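Saframycin Mx1 synthetase B (Legionella pneumophila subsp. pneumophila, PDB 3KXW) belongs to the ANL clan of AMP-binding enzymes, goes by the name fatty acid AMP ligase, and joins an AMP-binding region to a smaller C-terminal region. Local coordinates at residues 516-521 and 571-576; 212-217 and 528-533; 91-96 and 108-113; 68-73 and 80-85. All blocks are in the same frame, centred on the assembly; numbering follows the deposited sequence.

Contacts 3 and 4 lie in the buried core of one sheet in the AMP-binding region and are purely apolar. Strands 67-71 and 91-95 are neighbours there, probably hydrogen-bonded through Val-93 to Val-68 and Leu-70, and the helices of the two contacts pack on opposite faces. Contact 2 is partly buried and carried by a tyrosine hydroxyl against a proline and the edge of an indole; it joins the AMP-binding region to the C-terminal one and touches contact 3 where Pro-216 meets Tyr-96. Contact 1 is a surface contact of an amide on two small side chains, with a weak water bridge, about 23 Å from contact 2 between centres. Helix 515-533 serves both at different points.

Contact 1. Residues 516-521 and 571-576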
loop_
_atom_site.group_PDB
_atom_site.type_symbol
_atom_site.label_atom_id
_atom_site.label_comp_id
_atom_site.label_asym_id
_atom_site.label_seq_id
_atom_site.Cartn_x
_atom_site.Cartn_y
_atom_site.Cartn_z
ATOM N N VAL A 516 23.749 20.088 -3.074
ATOM C CA VAL A 516 23.807 18.638 -3.089
ATOM C C VAL A 516 23.479 18.035 -1.727
ATOM O O VAL A 516 22.727 17.049 -1.638
ATOM C CB VAL A 516 25.174 18.128 -3.595
ATOM C CG1 VAL A 516 25.292 16.610 -3.382
ATOM C CG2 VAL A 516 25.376 18.518 -5.068
ATOM N N ALA A 517 24.033 18.618 -0.667
ATOM C CA ALA A 517 23.798 18.099 0.680
ATOM C C ALA A 517 22.318 18.246 1.034
ATOM O O ALA A 517 21.721 17.357 1.651
ATOM C CB ALA A 517 24.693 18.808 1.700
ATOM N N GLN A 518 21.729 19.364 0.623
ATOM C CA GLN A 518 20.313 19.598 0.852
ATOM C C GLN A 518 19.490 18.502 0.177
ATOM O O GLN A 518 18.657 17.859 0.806
ATOM C CB GLN A 518 19.897 20.968 0.316
ATOM C CG GLN A 518 20.386 22.148 1.160
ATOM C CD GLN A 518 19.921 23.484 0.599
ATOM O OE1 GLN A 518 19.101 23.526 -0.315
ATOM N NE2 GLN A 518 20.439 24.577 1.146
ATOM N N ASP A 519 19.740 18.290 -1.108
ATOM C CA ASP A 519 19.053 17.234 -1.840
ATOM C C ASP A 519 19.162 15.872 -1.183
ATOM O O ASP A 519 18.157 15.167 -1.054
ATOM C CB ASP A 519 19.543 17.186 -3.287
ATOM C CG ASP A 519 19.001 18.339 -4.109
ATOM O OD1 ASP A 519 18.199 19.131 -3.564
ATOM O OD2 ASP A 519 19.357 18.463 -5.300
ATOM N N ASN A 520 20.375 15.497 -0.777
ATOM C CA ASN A 520 20.616 14.244 -0.073
ATOM C C ASN A 520 19.819 14.203 1.220
ATOM O O ASN A 520 19.184 13.203 1.542
ATOM C CB ASN A 520 22.119 14.108 0.261
ATOM C CG ASN A 520 22.967 13.743 -0.949
ATOM O OD1 ASN A 520 22.471 13.139 -1.908
ATOM N ND2 ASN A 520 24.267 14.099 -0.910
ATOM N N LEU A 521 19.841 15.310 1.955
ATOM C CA LEU A 521 19.110 15.384 3.222
ATOM C C LEU A 521 17.606 15.189 3.019
ATOM O O LEU A 521 16.988 14.416 3.748
ATOM C CB LEU A 521 19.372 16.717 3.934
ATOM C CG LEU A 521 18.560 16.983 5.206
ATOM C CD1 LEU A 521 18.700 15.818 6.215
ATOM C CD2 LEU A 521 18.997 18.296 5.834
ATOM N N PRO A 571 12.897 32.630 9.002
ATOM C CA PRO A 571 14.004 32.555 8.051
ATOM C C PRO A 571 14.003 31.157 7.459
ATOM O O PRO A 571 13.971 30.195 8.224
ATOM C CB PRO A 571 15.249 32.741 8.932
ATOM C CG PRO A 571 14.754 33.117 10.298
ATOM C CD PRO A 571 13.359 32.599 10.400
ATOM N N ILE A 572 14.027 31.039 6.140
ATOM C CA ILE A 572 14.028 29.728 5.511
ATOM C C ILE A 572 15.320 29.492 4.744
ATOM O O ILE A 572 15.722 30.318 3.929
ATOM C CB ILE A 572 12.815 29.551 4.562
ATOM C CG1 ILE A 572 11.519 29.425 5.366
ATOM C CG2 ILE A 572 12.998 28.335 3.680
ATOM C CD1 ILE A 572 10.302 29.061 4.515
ATOM N N VAL A 573 15.969 28.364 5.013
ATOM C CA VAL A 573 17.190 27.989 4.315
ATOM C C VAL A 573 16.847 27.367 2.968
ATOM O O VAL A 573 17.437 27.706 1.941
ATOM C CB VAL A 573 18.015 26.984 5.130
ATOM C CG1 VAL A 573 19.177 26.421 4.295
ATOM C CG2 VAL A 573 18.502 27.625 6.435
ATOM N N ALA A 574 15.906 26.426 2.972
ATOM C CA ALA A 574 15.474 25.814 1.719
ATOM C C ALA A 574 14.170 25.091 1.924
ATOM O O ALA A 574 13.808 24.746 3.056
ATOM C CB ALA A 574 16.541 24.857 1.166
ATOM N N THR A 575 13.457 24.877 0.826
ATOM C CA THR A 575 12.198 24.144 0.874
ATOM C C THR A 575 12.262 23.079 -0.191
ATOM O O THR A 575 12.838 23.307 -1.249
ATOM C CB THR A 575 10.994 25.080 0.622
ATOM O OG1 THR A 575 10.943 26.068 1.653
ATOM C CG2 THR A 575 9.664 24.313 0.634
ATOM N N TRP A 576 11.682 21.915 0.085
ATOM C CA TRP A 576 11.575 20.851 -0.909
ATOM C C TRP A 576 10.090 20.528 -1.017
ATOM O O TRP A 576 9.418 20.387 0.005
ATOM C CB TRP A 576 12.360 19.642 -0.391
ATOM C CG TRP A 576 12.308 18.354 -1.189
ATOM C CD1 TRP A 576 13.194 17.945 -2.142
ATOM C CD2 TRP A 576 11.377 17.272 -1.012
ATOM N NE1 TRP A 576 12.855 16.683 -2.599
ATOM C CE2 TRP A 576 11.742 16.252 -1.917
ATOM C CE3 TRP A 576 10.270 17.069 -0.178
ATOM C CZ2 TRP A 576 11.027 15.051 -2.019
ATOM C CZ3 TRP A 576 9.553 15.878 -0.284
ATOM C CH2 TRP A 576 9.938 14.886 -1.198
HETATM O O HOH W 1 20.332 27.332 0.292
#
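The carboxamide of Gln-518 reaches out from its helix and lies against the methyl group of Ala-574, with its neighbour Val-573 just beyond. OE1 of Gln-518 is 3.2 Å from CB of Ala-574, a tight approach, and the amide carbon CD of Gln-518 follows at 3.7 Å from the same methyl. NE2 of Gln-518 lies 3.9 Å from CG1 of Val-573 and as far from CB of Ala-574, the glutamine and valine side chains crossing at a slant. The first torsion places CG beside the backbone N and anti to the carbonyl carbon (chi1 -73°), and beyond CG the chain is fully extended (chi2 -179°), which carries the flat amide from helix to strand. CG1 of Val-573, beside its carbonyl carbon, is the branch that meets it.

The polar link is indirect. A water accepts from Gln-518 NE2 at 2.9 Å and donates weakly to Val-573 O at 3.4 Å, loosely linking the amide to the backbone of the strand entry; NE2 also makes a weak hydrogen bond to Met-513 O.

Further along the strand, Trp-576 stacks on Phe-522 of the same helix and makes a cation-pi contact with Lys-276. Both Val-573 and Ala-574 lie opposite Leu-542 on strand 539-544, and this extra residue lets two consecutive side chains point to the helix where a regular strand would alternate. Such doubling is the mark of a classic beta bulge, here where the outermost strand of the C-terminal four-stranded sheet begins beneath helix 515-533.

Contact 2. Residues 212-217 and 528-533; sequences FSWLPP and LVYENH
Tyr-530 of helix 515-533 pushes its ring out toward Trp-214, inside an ST turn, and Pro-216, just after it, so that the C-terminal region meets the AMP-binding region here.

The van der Waals contacts gather at the end of the tyrosine. Its polar OH is 3.2 Å from Pro-216 CG and 3.4 Å from Pro-216 CD, a close approach. The apolar pair is CG of Pro-216 and CZ of Tyr-530, 4.4 Å apart, the proline meeting the tyrosine ring at a slant. With CG anti to the backbone N (chi1 -177°), Tyr-530 stretches away from its helix toward the proline.

At the indole the same hydroxyl sits at the ring edge, near its plane, 3.7 Å from CZ3 of Trp-214. Phe-245 stacks on this indole and Trp-252 meets it edge-to-face. Pro-242 touches both Pro-216 and Tyr-530, and the side chain of Pro-216 is about 10 Å from the bound 5'-O-[(S)-(dodecanoyloxy)(hydroxy)phosphoryl]adenosine.

Hydrogen bonding within the loop shapes its turn: Ser-213 OG accepts from Leu-215 N at 3.0 Å with an N-H...O angle of 152°, while Leu-215 CD2 lies over one face of the Trp-214 ring, offset toward its rim.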
loop_
_atom_site.group_PDB
_atom_site.type_symbol
_atom_site.label_atom_id
_atom_site.label_comp_id
_atom_site.label_asym_id
_atom_site.label_seq_id
_atom_site.Cartn_x
_atom_site.Cartn_y
_atom_site.Cartn_z
ATOM N N PHE A 212 5.314 -5.765 -12.945
ATOM C CA PHE A 212 6.471 -5.371 -12.145
ATOM C C PHE A 212 5.989 -4.676 -10.874
ATOM O O PHE A 212 5.027 -3.910 -10.915
ATOM C CB PHE A 212 7.443 -4.463 -12.906
ATOM C CG PHE A 212 8.665 -4.169 -12.121
ATOM C CD1 PHE A 212 9.760 -5.029 -12.189
ATOM C CD2 PHE A 212 8.683 -3.131 -11.189
ATOM C CE1 PHE A 212 10.876 -4.802 -11.399
ATOM C CE2 PHE A 212 9.793 -2.918 -10.400
ATOM C CZ PHE A 212 10.898 -3.757 -10.497
ATOM N N SER A 213 6.634 -4.943 -9.751
ATOM C CA SER A 213 6.258 -4.250 -8.535
ATOM C C SER A 213 7.421 -3.980 -7.612
ATOM O O SER A 213 8.231 -4.865 -7.378
ATOM C CB SER A 213 5.200 -5.051 -7.792
ATOM O OG SER A 213 4.750 -4.352 -6.639
ATOM N N TRP A 214 7.500 -2.763 -7.079
ATOM C CA TRP A 214 8.380 -2.503 -5.925
ATOM C C TRP A 214 7.560 -2.321 -4.650
ATOM O O TRP A 214 8.122 -2.010 -3.600
ATOM C CB TRP A 214 9.251 -1.246 -6.130
ATOM C CG TRP A 214 8.432 -0.008 -6.472
ATOM C CD1 TRP A 214 8.182 0.472 -7.718
ATOM C CD2 TRP A 214 7.769 0.881 -5.558
ATOM N NE1 TRP A 214 7.391 1.602 -7.647
ATOM C CE2 TRP A 214 7.126 1.871 -6.330
ATOM C CE3 TRP A 214 7.656 0.937 -4.166
ATOM C CZ2 TRP A 214 6.371 2.894 -5.765
ATOM C CZ3 TRP A 214 6.913 1.972 -3.596
ATOM C CH2 TRP A 214 6.273 2.933 -4.395
ATOM N N LEU A 215 6.245 -2.503 -4.746
ATOM C CA LEU A 215 5.327 -2.148 -3.645
ATOM C C LEU A 215 5.491 -2.998 -2.399
ATOM O O LEU A 215 5.804 -4.176 -2.479
ATOM C CB LEU A 215 3.870 -2.192 -4.109
ATOM C CG LEU A 215 3.459 -1.291 -5.276
ATOM C CD1 LEU A 215 1.978 -1.515 -5.621
ATOM C CD2 LEU A 215 3.758 0.209 -4.996
ATOM N N PRO A 216 5.291 -2.388 -1.223
ATOM C CA PRO A 216 5.402 -3.150 0.025
ATOM C C PRO A 216 4.512 -4.405 -0.037
ATOM O O PRO A 216 3.314 -4.258 -0.258
ATOM C CB PRO A 216 4.833 -2.194 1.088
ATOM C CG PRO A 216 4.912 -0.826 0.494
ATOM C CD PRO A 216 5.004 -0.958 -1.017
ATOM N N PRO A 217 5.079 -5.602 0.164
ATOM C CA PRO A 217 4.243 -6.810 0.185
ATOM C C PRO A 217 3.428 -6.894 1.489
ATOM O O PRO A 217 2.640 -7.819 1.631
ATOM C CB PRO A 217 5.259 -7.971 0.134
ATOM C CG PRO A 217 6.597 -7.392 0.352
ATOM C CD PRO A 217 6.500 -5.881 0.422
ATOM N N LEU A 528 13.406 7.888 5.475
ATOM C CA LEU A 528 13.227 7.572 6.887
ATOM C C LEU A 528 11.777 7.472 7.301
ATOM O O LEU A 528 11.386 6.521 7.978
ATOM C CB LEU A 528 13.933 8.615 7.764
ATOM C CG LEU A 528 13.796 8.393 9.268
ATOM C CD1 LEU A 528 14.574 7.145 9.695
ATOM C CD2 LEU A 528 14.303 9.608 10.030
ATOM N N VAL A 529 10.973 8.465 6.927
ATOM C CA VAL A 529 9.577 8.485 7.336
ATOM C C VAL A 529 8.790 7.363 6.624
ATOM O O VAL A 529 7.915 6.725 7.206
ATOM C CB VAL A 529 8.957 9.869 7.041
ATOM C CG1 VAL A 529 7.479 9.862 7.368
ATOM C CG2 VAL A 529 9.710 10.951 7.845
ATOM N N TYR A 530 9.108 7.137 5.363
ATOM C CA TYR A 530 8.466 6.053 4.621
ATOM C C TYR A 530 8.703 4.692 5.284
ATOM O O TYR A 530 7.761 3.905 5.461
ATOM C CB TYR A 530 8.955 6.024 3.185
ATOM C CG TYR A 530 8.260 4.968 2.360
ATOM C CD1 TYR A 530 7.106 5.258 1.644
ATOM C CD2 TYR A 530 8.755 3.663 2.323
ATOM C CE1 TYR A 530 6.469 4.270 0.887
ATOM C CE2 TYR A 530 8.131 2.678 1.569
ATOM C CZ TYR A 530 6.995 2.982 0.855
ATOM O OH TYR A 530 6.396 1.975 0.108
ATOM N N GLU A 531 9.950 4.434 5.659
ATOM C CA GLU A 531 10.343 3.170 6.297
ATOM C C GLU A 531 9.816 2.984 7.717
ATOM O O GLU A 531 9.329 1.908 8.061
ATOM C CB GLU A 531 11.863 3.026 6.255
ATOM C CG GLU A 531 12.377 3.056 4.828
ATOM C CD GLU A 531 12.834 1.704 4.283
ATOM O OE1 GLU A 531 13.997 1.332 4.578
ATOM O OE2 GLU A 531 12.072 1.041 3.512
ATOM N N ASN A 532 9.898 4.037 8.531
ATOM C CA ASN A 532 9.484 3.964 9.926
ATOM C C ASN A 532 7.984 4.094 10.147
ATOM O O ASN A 532 7.468 3.597 11.146
ATOM C CB ASN A 532 10.214 5.031 10.760
ATOM C CG ASN A 532 11.699 4.714 10.966
ATOM O OD1 ASN A 532 12.274 3.855 10.291
ATOM N ND2 ASN A 532 12.326 5.420 11.908
ATOM N N HIS A 533 7.281 4.759 9.232
ATOM C CA HIS A 533 5.877 5.112 9.476
ATOM C C HIS A 533 4.905 4.807 8.343
ATOM O O HIS A 533 3.690 5.004 8.475
ATOM C CB HIS A 533 5.782 6.588 9.871
ATOM C CG HIS A 533 6.635 6.919 11.046
ATOM N ND1 HIS A 533 6.269 6.606 12.338
ATOM C CD2 HIS A 533 7.872 7.462 11.123
ATOM C CE1 HIS A 533 7.229 6.989 13.167
ATOM N NE2 HIS A 533 8.215 7.509 12.453
#

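Contact 3. Residues 91-96 and 108-113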
loop_
_atom_site.group_PDB
_atom_site.type_symbol
_atom_site.label_atom_id
_atom_site.label_comp_id
_atom_site.label_asym_id
_atom_site.label_seq_id
_atom_site.Cartn_x
_atom_site.Cartn_y
_atom_site.Cartn_z
ATOM N N ILE A 91 -3.765 -19.141 9.266
ATOM C CA ILE A 91 -4.055 -17.759 8.916
ATOM C C ILE A 91 -2.728 -16.982 8.886
ATOM O O ILE A 91 -2.105 -16.778 9.918
ATOM C CB ILE A 91 -5.043 -17.131 9.909
ATOM C CG1 ILE A 91 -6.374 -17.907 9.904
ATOM C CG2 ILE A 91 -5.262 -15.608 9.616
ATOM C CD1 ILE A 91 -7.403 -17.353 10.850
ATOM N N ALA A 92 -2.296 -16.559 7.700
ATOM C CA ALA A 92 -1.027 -15.854 7.586
ATOM C C ALA A 92 -1.149 -14.456 8.156
ATOM O O ALA A 92 -2.146 -13.784 7.915
ATOM C CB ALA A 92 -0.562 -15.799 6.113
ATOM N N VAL A 93 -0.131 -14.016 8.898
ATOM C CA VAL A 93 -0.110 -12.658 9.436
ATOM C C VAL A 93 1.228 -11.985 9.131
ATOM O O VAL A 93 2.180 -12.061 9.916
ATOM C CB VAL A 93 -0.389 -12.613 10.981
ATOM C CG1 VAL A 93 -0.468 -11.148 11.451
ATOM C CG2 VAL A 93 -1.685 -13.383 11.331
ATOM N N PRO A 94 1.306 -11.325 7.973
ATOM C CA PRO A 94 2.530 -10.642 7.542
ATOM C C PRO A 94 2.819 -9.354 8.306
ATOM O O PRO A 94 1.903 -8.552 8.497
ATOM C CB PRO A 94 2.234 -10.272 6.080
ATOM C CG PRO A 94 1.134 -11.140 5.650
ATOM C CD PRO A 94 0.295 -11.360 6.910
ATOM N N ILE A 95 4.068 -9.149 8.714
ATOM C CA ILE A 95 4.456 -7.884 9.333
ATOM C C ILE A 95 5.824 -7.415 8.826
ATOM O O ILE A 95 6.680 -8.232 8.499
ATOM C CB ILE A 95 4.513 -7.978 10.887
ATOM C CG1 ILE A 95 5.643 -8.909 11.337
ATOM C CG2 ILE A 95 3.189 -8.430 11.453
ATOM C CD1 ILE A 95 5.904 -8.904 12.878
ATOM N N TYR A 96 6.005 -6.097 8.759
ATOM C CA TYR A 96 7.308 -5.477 8.505
ATOM C C TYR A 96 8.277 -5.880 9.600
ATOM O O TYR A 96 7.911 -5.888 10.769
ATOM C CB TYR A 96 7.187 -3.946 8.567
ATOM C CG TYR A 96 6.354 -3.294 7.488
ATOM C CD1 TYR A 96 6.942 -2.855 6.291
ATOM C CD2 TYR A 96 4.984 -3.066 7.671
ATOM C CE1 TYR A 96 6.181 -2.237 5.289
ATOM C CE2 TYR A 96 4.218 -2.451 6.668
ATOM C CZ TYR A 96 4.827 -2.041 5.485
ATOM O OH TYR A 96 4.067 -1.447 4.499
ATOM N N GLN A 108 4.330 -5.667 18.280
ATOM C CA GLN A 108 3.819 -6.149 19.554
ATOM C C GLN A 108 2.292 -6.053 19.634
ATOM O O GLN A 108 1.628 -6.934 20.184
ATOM C CB GLN A 108 4.444 -5.369 20.723
ATOM C CG GLN A 108 3.777 -5.673 22.062
ATOM C CD GLN A 108 4.064 -7.089 22.530
ATOM O OE1 GLN A 108 3.183 -7.958 22.539
ATOM N NE2 GLN A 108 5.307 -7.336 22.892
ATOM N N ARG A 109 1.724 -4.969 19.115
ATOM C CA ARG A 109 0.267 -4.833 19.150
ATOM C C ARG A 109 -0.395 -5.876 18.255
ATOM O O ARG A 109 -1.463 -6.363 18.567
ATOM C CB ARG A 109 -0.183 -3.418 18.758
ATOM C CG ARG A 109 0.211 -2.337 19.752
ATOM C CD ARG A 109 0.044 -0.931 19.162
ATOM N NE ARG A 109 0.748 0.034 20.002
ATOM C CZ ARG A 109 0.258 0.501 21.143
ATOM N NH1 ARG A 109 -0.950 0.130 21.545
ATOM N NH2 ARG A 109 0.964 1.354 21.878
ATOM N N ILE A 110 0.257 -6.218 17.150
ATOM C CA ILE A 110 -0.269 -7.238 16.245
ATOM C C ILE A 110 -0.177 -8.634 16.875
ATOM O O ILE A 110 -1.112 -9.438 16.803
ATOM C CB ILE A 110 0.419 -7.161 14.876
ATOM C CG1 ILE A 110 -0.138 -5.966 14.104
ATOM C CG2 ILE A 110 0.213 -8.450 14.082
ATOM C CD1 ILE A 110 0.558 -5.688 12.767
ATOM N N VAL A 111 0.934 -8.909 17.538
ATOM C CA VAL A 111 1.045 -10.163 18.272
ATOM C C VAL A 111 -0.025 -10.296 19.356
ATOM O O VAL A 111 -0.633 -11.343 19.506
ATOM C CB VAL A 111 2.471 -10.365 18.860
ATOM C CG1 VAL A 111 2.506 -11.563 19.861
ATOM C CG2 VAL A 111 3.461 -10.564 17.732
ATOM N N THR A 112 -0.263 -9.233 20.105
ATOM C CA THR A 112 -1.258 -9.305 21.167
ATOM C C THR A 112 -2.661 -9.554 20.604
ATOM O O THR A 112 -3.438 -10.303 21.173
ATOM C CB THR A 112 -1.230 -8.027 21.993
ATOM O OG1 THR A 112 0.099 -7.858 22.529
ATOM C CG2 THR A 112 -2.265 -8.087 23.142
ATOM N N ASN A 113 -2.972 -8.906 19.487
ATOM C CA ASN A 113 -4.280 -9.048 18.866
ATOM C C ASN A 113 -4.473 -10.446 18.252
ATOM O O ASN A 113 -5.464 -11.127 18.530
ATOM C CB ASN A 113 -4.488 -7.930 17.823
ATOM C CG ASN A 113 -5.863 -7.977 17.155
ATOM O OD1 ASN A 113 -6.904 -8.019 17.817
ATOM N ND2 ASN A 113 -5.865 -7.963 15.840
#
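Ile-110 slides past Val-93 and Ile-95, its side chain running in the opposite direction to each, and its CG2 methyl touches both. CG2 of Ile-110 is 3.8 Å from CG1 of Val-93 and 4.0 Å from CG2 of Ile-95. CD1 of Ile-110, on its longer arm, is also 4.0 Å from CG2 of Ile-95. In Ile-110 the CG2 branch stands anti to the backbone N while CG1 is anti to the carbonyl carbon (chi1 -76°); one branch thus serves both strand residues and the other reaches Ile-95 alone.

Strand 91-95 runs parallel to its sheet neighbour 67-71, which is followed by 118-121; on its other side Ala-92 makes backbone bonds to Ala-170 and Leu-172. Helix 101-114 therefore makes a beta-alpha-beta crossover from 91-95 over 67-71 to 118-121, and Ile-110 and Val-111 are on its sheet-facing side, Val-111 resting on Leu-69. Ala-92 and Pro-94, alternating with the touching pair, face helix 76-87 across the sheet. Tyr-174 packs against both Val-93 and Ile-110.

Within the helix, Thr-112 OG1 donates to Gln-108 O at 2.9 Å, tilted 30° from the carbonyl plane, and Thr-112 N reaches the same oxygen from the opposite face of that plane.

Contact 4. Residues 68-73 and 80-85; sequences VLLLFA and QAFLGC
The Phe-72 ring meets the Ala-81 methyl at a slant: CE2 and CZ of Phe-72 are 3.6 and 3.9 Å from CB of Ala-81. Leu-70 CB, two residues earlier in the chain, lies at the edge of this ring in its plane. Leu-70 CD1 approaches the Phe-82 ring obliquely, while Phe-171 packs against it edge-to-face.

Leu-70 offers the helix two separate methyls. CD1 presses on the helix backbone, 3.6 Å from CA of Phe-82, whereas CD2 turns toward Cys-85 and stands 3.7 Å from its SG and 3.9 Å from Ala-81 CB. CG lies beside the backbone N (chi1 -57°), which aims the fork at the helix, and chi2 of 180° turns its methyls to different residues. Cys-85 SG also lies against Val-68, 3.7 Å from its CB.

Strand and helix run antiparallel, the axes of segments 68-71 and 80-85 at 173° and 9.5 Å apart, as the first two elements of the beta-alpha-beta unit 67-71, 76-87, 91-95. Val-68, Leu-70 and Phe-72 all direct CB toward the helix, Leu-69 away from it.

With only carbon and sulfur atoms in the contacts described, close van der Waals fit and the exclusion of water hold helix to strand, not directional polar bonds.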
loop_
_atom_site.group_PDB
_atom_site.type_symbol
_atom_site.label_atom_id
_atom_site.label_comp_id
_atom_site.label_asym_id
_atom_site.label_seq_id
_atom_site.Cartn_x
_atom_site.Cartn_y
_atom_site.Cartn_z
ATOM N N VAL A 68 -0.199 -17.682 12.012
ATOM C CA VAL A 68 1.247 -17.790 11.908
ATOM C C VAL A 68 1.773 -16.437 11.481
ATOM O O VAL A 68 1.389 -15.912 10.433
ATOM C CB VAL A 68 1.668 -18.879 10.899
ATOM C CG1 VAL A 68 3.203 -18.927 10.737
ATOM C CG2 VAL A 68 1.099 -20.247 11.310
ATOM N N LEU A 69 2.614 -15.849 12.327
ATOM C CA LEU A 69 3.201 -14.543 12.062
ATOM C C LEU A 69 4.325 -14.665 11.033
ATOM O O LEU A 69 5.158 -15.556 11.133
ATOM C CB LEU A 69 3.762 -13.974 13.374
ATOM C CG LEU A 69 4.083 -12.489 13.366
ATOM C CD1 LEU A 69 2.786 -11.699 13.157
ATOM C CD2 LEU A 69 4.814 -12.067 14.669
ATOM N N LEU A 70 4.374 -13.763 10.063
ATOM C CA LEU A 70 5.408 -13.847 9.038
ATOM C C LEU A 70 6.243 -12.596 9.080
ATOM O O LEU A 70 5.797 -11.542 8.654
ATOM C CB LEU A 70 4.793 -13.989 7.654
ATOM C CG LEU A 70 3.854 -15.178 7.495
ATOM C CD1 LEU A 70 3.289 -15.229 6.067
ATOM C CD2 LEU A 70 4.587 -16.482 7.800
ATOM N N LEU A 71 7.449 -12.717 9.629
ATOM C CA LEU A 71 8.310 -11.552 9.795
ATOM C C LEU A 71 9.367 -11.612 8.714
ATOM O O LEU A 71 10.348 -12.368 8.839
ATOM C CB LEU A 71 8.910 -11.555 11.204
ATOM C CG LEU A 71 9.600 -10.330 11.778
ATOM C CD1 LEU A 71 9.939 -10.568 13.253
ATOM C CD2 LEU A 71 10.869 -10.011 10.985
ATOM N N PHE A 72 9.167 -10.845 7.638
ATOM C CA PHE A 72 10.058 -10.886 6.476
ATOM C C PHE A 72 10.170 -9.535 5.810
ATOM O O PHE A 72 9.169 -8.806 5.689
ATOM C CB PHE A 72 9.529 -11.862 5.407
ATOM C CG PHE A 72 9.648 -13.298 5.786
ATOM C CD1 PHE A 72 10.827 -13.996 5.539
ATOM C CD2 PHE A 72 8.569 -13.958 6.389
ATOM C CE1 PHE A 72 10.948 -15.341 5.916
ATOM C CE2 PHE A 72 8.667 -15.303 6.746
ATOM C CZ PHE A 72 9.868 -15.995 6.515
ATOM N N ALA A 73 11.373 -9.218 5.344
ATOM C CA ALA A 73 11.541 -8.170 4.350
ATOM C C ALA A 73 10.972 -8.687 3.019
ATOM O O ALA A 73 10.765 -9.897 2.850
ATOM C CB ALA A 73 13.029 -7.803 4.205
ATOM N N GLN A 80 7.000 -17.619 -0.270
ATOM C CA GLN A 80 6.966 -19.052 0.055
ATOM C C GLN A 80 6.263 -19.286 1.403
ATOM O O GLN A 80 5.464 -20.211 1.540
ATOM C CB GLN A 80 8.394 -19.605 0.116
ATOM C CG GLN A 80 9.139 -19.528 -1.221
ATOM C CD GLN A 80 10.640 -19.605 -1.071
ATOM O OE1 GLN A 80 11.153 -19.863 0.008
ATOM N NE2 GLN A 80 11.356 -19.343 -2.151
ATOM N N ALA A 81 6.589 -18.463 2.397
ATOM C CA ALA A 81 6.052 -18.644 3.757
ATOM C C ALA A 81 4.552 -18.387 3.769
ATOM O O ALA A 81 3.790 -19.121 4.400
ATOM C CB ALA A 81 6.786 -17.727 4.778
ATOM N N PHE A 82 4.123 -17.356 3.044
ATOM C CA PHE A 82 2.707 -17.019 2.943
ATOM C C PHE A 82 1.922 -18.200 2.339
ATOM O O PHE A 82 0.896 -18.623 2.881
ATOM C CB PHE A 82 2.526 -15.743 2.098
ATOM C CG PHE A 82 1.095 -15.218 2.062
ATOM C CD1 PHE A 82 0.670 -14.276 2.981
ATOM C CD2 PHE A 82 0.193 -15.671 1.110
ATOM C CE1 PHE A 82 -0.653 -13.779 2.961
ATOM C CE2 PHE A 82 -1.135 -15.180 1.073
ATOM C CZ PHE A 82 -1.546 -14.236 2.006
ATOM N N LEU A 83 2.390 -18.741 1.223
ATOM C CA LEU A 83 1.662 -19.850 0.628
ATOM C C LEU A 83 1.737 -21.071 1.559
ATOM O O LEU A 83 0.771 -21.836 1.699
ATOM C CB LEU A 83 2.236 -20.213 -0.746
ATOM C CG LEU A 83 1.877 -19.235 -1.861
ATOM C CD1 LEU A 83 2.503 -19.712 -3.133
ATOM C CD2 LEU A 83 0.382 -19.203 -2.023
ATOM N N GLY A 84 2.887 -21.255 2.185
ATOM C CA GLY A 84 3.072 -22.369 3.103
ATOM C C GLY A 84 2.031 -22.302 4.222
ATOM O O GLY A 84 1.469 -23.325 4.612
ATOM N N CYS A 85 1.735 -21.092 4.707
ATOM C CA CYS A 85 0.670 -20.930 5.708
ATOM C C CYS A 85 -0.668 -21.372 5.151
ATOM O O CYS A 85 -1.412 -22.102 5.801
ATOM C CB CYS A 85 0.539 -19.481 6.192
ATOM S SG CYS A 85 1.881 -18.926 7.210
#